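Local coordinates for protein tRNA (guanine(9)-N1)-methyltransferase (Schizosaccharomyces pombe, PDB 4JWH) that transfers a methyl group from S-adenosyl-L-methionine to N1 of guanine 9 in cytoplasmic tRNA, leaving S-adenosyl-L-homocysteine, at residues Y220-L223 / C224-A228. Sequence-based numbering, arbitrary orientation.
With SAH (S-adenosyl-L-homocysteine), chain C.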
loop_
_atom_site.group_PDB
_atom_site.type_symbol
_atom_site.label_atom_id
_atom_site.label_comp_id
_atom_site.label_asym_id
_atom_site.label_seq_id
_atom_site.Cartn_x
_atom_site.Cartn_y
_atom_site.Cartn_z
ATOM N N TYR A 220 -0.222 -9.803 -14.257
ATOM C CA TYR A 220 -0.962 -8.692 -14.835
ATOM C C TYR A 220 -0.118 -7.444 -15.032
ATOM O O TYR A 220 -0.305 -6.451 -14.349
ATOM C CB TYR A 220 -2.226 -8.381 -14.025
ATOM C CG TYR A 220 -3.105 -9.571 -13.834
ATOM C CD1 TYR A 220 -3.758 -10.171 -14.916
ATOM C CD2 TYR A 220 -3.291 -10.108 -12.571
ATOM C CE1 TYR A 220 -4.586 -11.296 -14.729
ATOM C CE2 TYR A 220 -4.089 -11.233 -12.372
ATOM C CZ TYR A 220 -4.736 -11.818 -13.453
ATOM O OH TYR A 220 -5.537 -12.914 -13.224
ATOM N N LYS A 221 0.796 -7.497 -16.006
ATOM C CA LYS A 221 1.713 -6.383 -16.282
ATOM C C LYS A 221 0.896 -5.183 -16.657
ATOM O O LYS A 221 -0.091 -5.314 -17.355
ATOM C CB LYS A 221 2.662 -6.721 -17.446
ATOM C CG LYS A 221 3.414 -8.033 -17.322
ATOM C CD LYS A 221 4.370 -8.228 -18.535
ATOM C CE LYS A 221 5.474 -9.256 -18.262
ATOM N NZ LYS A 221 6.519 -9.302 -19.374
ATOM N N ASN A 222 1.301 -4.008 -16.197
ATOM C CA ASN A 222 0.626 -2.762 -16.539
ATOM C C ASN A 222 -0.759 -2.587 -15.977
ATOM O O ASN A 222 -1.397 -1.586 -16.253
ATOM C CB ASN A 222 0.575 -2.555 -18.039
ATOM C CG ASN A 222 1.810 -1.902 -18.543
ATOM O OD1 ASN A 222 1.958 -0.679 -18.433
ATOM N ND2 ASN A 222 2.745 -2.711 -19.051
ATOM N N LEU A 223 -1.213 -3.537 -15.172
ATOM C CA LEU A 223 -2.590 -3.461 -14.669
ATOM C C LEU A 223 -2.822 -2.125 -13.956
ATOM O O LEU A 223 -3.711 -1.314 -14.329
ATOM C CB LEU A 223 -2.874 -4.645 -13.742
ATOM C CG LEU A 223 -4.217 -4.703 -12.992
ATOM C CD1 LEU A 223 -5.332 -5.241 -13.870
ATOM C CD2 LEU A 223 -4.062 -5.556 -11.749
ATOM N N CYS A 224 -2.035 -1.885 -12.921
ATOM C CA CYS A 224 -2.279 -0.684 -12.102
ATOM C C CYS A 224 -1.914 0.572 -12.866
ATOM O O CYS A 224 -2.629 1.585 -12.813
ATOM C CB CYS A 224 -1.595 -0.792 -10.728
ATOM S SG CYS A 224 -2.378 -2.129 -9.776
ATOM N N GLN A 225 -0.827 0.486 -13.637
ATOM C CA GLN A 225 -0.456 1.603 -14.471
ATOM C C GLN A 225 -1.625 1.974 -15.389
ATOM O O GLN A 225 -1.919 3.152 -15.561
ATOM C CB GLN A 225 0.838 1.313 -15.262
ATOM C CG GLN A 225 1.286 2.444 -16.236
ATOM C CD GLN A 225 1.747 3.738 -15.534
ATOM O OE1 GLN A 225 2.270 3.711 -14.430
ATOM N NE2 GLN A 225 1.558 4.870 -16.197
ATOM N N ASN A 226 -2.298 0.974 -15.960
ATOM C CA ASN A 226 -3.364 1.246 -16.943
ATOM C C ASN A 226 -4.578 1.876 -16.310
ATOM O O ASN A 226 -5.217 2.752 -16.868
ATOM C CB ASN A 226 -3.797 -0.054 -17.639
ATOM C CG ASN A 226 -2.828 -0.466 -18.746
ATOM O OD1 ASN A 226 -2.112 0.365 -19.274
ATOM N ND2 ASN A 226 -2.764 -1.764 -19.043
ATOM N N LYS A 227 -4.900 1.384 -15.133
ATOM C CA LYS A 227 -6.056 1.818 -14.394
ATOM C C LYS A 227 -5.918 3.299 -14.033
ATOM O O LYS A 227 -6.817 4.087 -14.287
ATOM C CB LYS A 227 -6.204 0.961 -13.132
ATOM C CG LYS A 227 -7.355 1.445 -12.233
ATOM C CD LYS A 227 -7.578 0.549 -11.069
ATOM C CE LYS A 227 -8.756 1.076 -10.260
ATOM N NZ LYS A 227 -9.079 0.086 -9.212
ATOM N N ALA A 228 -4.768 3.671 -13.477
ATOM C CA ALA A 228 -4.538 5.047 -13.032
ATOM C C ALA A 228 -4.447 6.019 -14.214
ATOM O O ALA A 228 -4.990 7.126 -14.129
ATOM C CB ALA A 228 -3.282 5.150 -12.137
HETATM N N SAH C . 0.812 -6.530 -11.880
HETATM C CA SAH C . 0.354 -5.871 -10.666
HETATM C CB SAH C . 1.127 -6.536 -9.496
HETATM C CG SAH C . 1.539 -5.547 -8.487
HETATM S SD SAH C . 2.292 -5.905 -6.948
HETATM C C SAH C . 0.386 -4.371 -10.924
HETATM O O SAH C . 0.614 -3.513 -10.124
HETATM O OXT SAH C . 0.099 -3.965 -12.010
HETATM C "C5'" SAH C . 1.210 -5.089 -5.844
HETATM C "C4'" SAH C . 1.357 -3.581 -5.676
HETATM O "O4'" SAH C . 2.553 -3.213 -5.061
HETATM C "C3'" SAH C . 1.275 -2.723 -6.945
HETATM O "O3'" SAH C . -0.039 -2.501 -7.365
HETATM C "C2'" SAH C . 1.990 -1.471 -6.571
HETATM O "O2'" SAH C . 1.079 -0.620 -5.955
HETATM C "C1'" SAH C . 3.009 -2.007 -5.600
HETATM N N9 SAH C . 4.358 -2.131 -6.176
HETATM C C8 SAH C . 5.044 -3.230 -6.312
HETATM N N7 SAH C . 6.242 -3.019 -6.788
HETATM C C5 SAH C . 6.356 -1.735 -6.934
HETATM C C6 SAH C . 7.382 -0.802 -7.403
HETATM N N6 SAH C . 8.542 -1.246 -7.815
HETATM N N1 SAH C . 7.100 0.478 -7.403
HETATM C C2 SAH C . 5.931 0.931 -6.987
HETATM N N3 SAH C . 4.959 0.161 -6.569
HETATM C C4 SAH C . 5.105 -1.157 -6.512
#
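Asn222 and Leu223 hand the chain over to helix 223-231 of this SPOUT methyltransferase, and their carbonyls begin its backbone bonding: Asn226 N donates to Asn222 O at 2.7 Å and Lys227 N to Leu223 O at 3.1 Å. The handover is a worked example of how a beta turn running into a helix N-terminus can grip the amino-acid end of a ligand. A type II turn spans Tyr220 to Leu223, and Asn222, third residue of the turn and also the N-cap of the helix, has the positive phi (68°) that a type II turn requires there. The Asn222 side chain makes no capping bond; its CB instead packs against Asn226 ND2 at 3.6 Å, while OD1 lies beside CB and CG of Gln225, the two amide planes perpendicular. The Leu223 side chain touches Leu115, and its CB sits 3.5 Å from OXT of S-adenosyl-L-homocysteine. Tyr220 O accepts a 2.7 Å hydrogen bond from the ligand's amino N. At the start of the helix an N-H points at the ligand carboxylate, whose negative charge the helix dipole would be expected to favour: Cys224 N donates to OXT at 3.1 Å, almost straight at 171°.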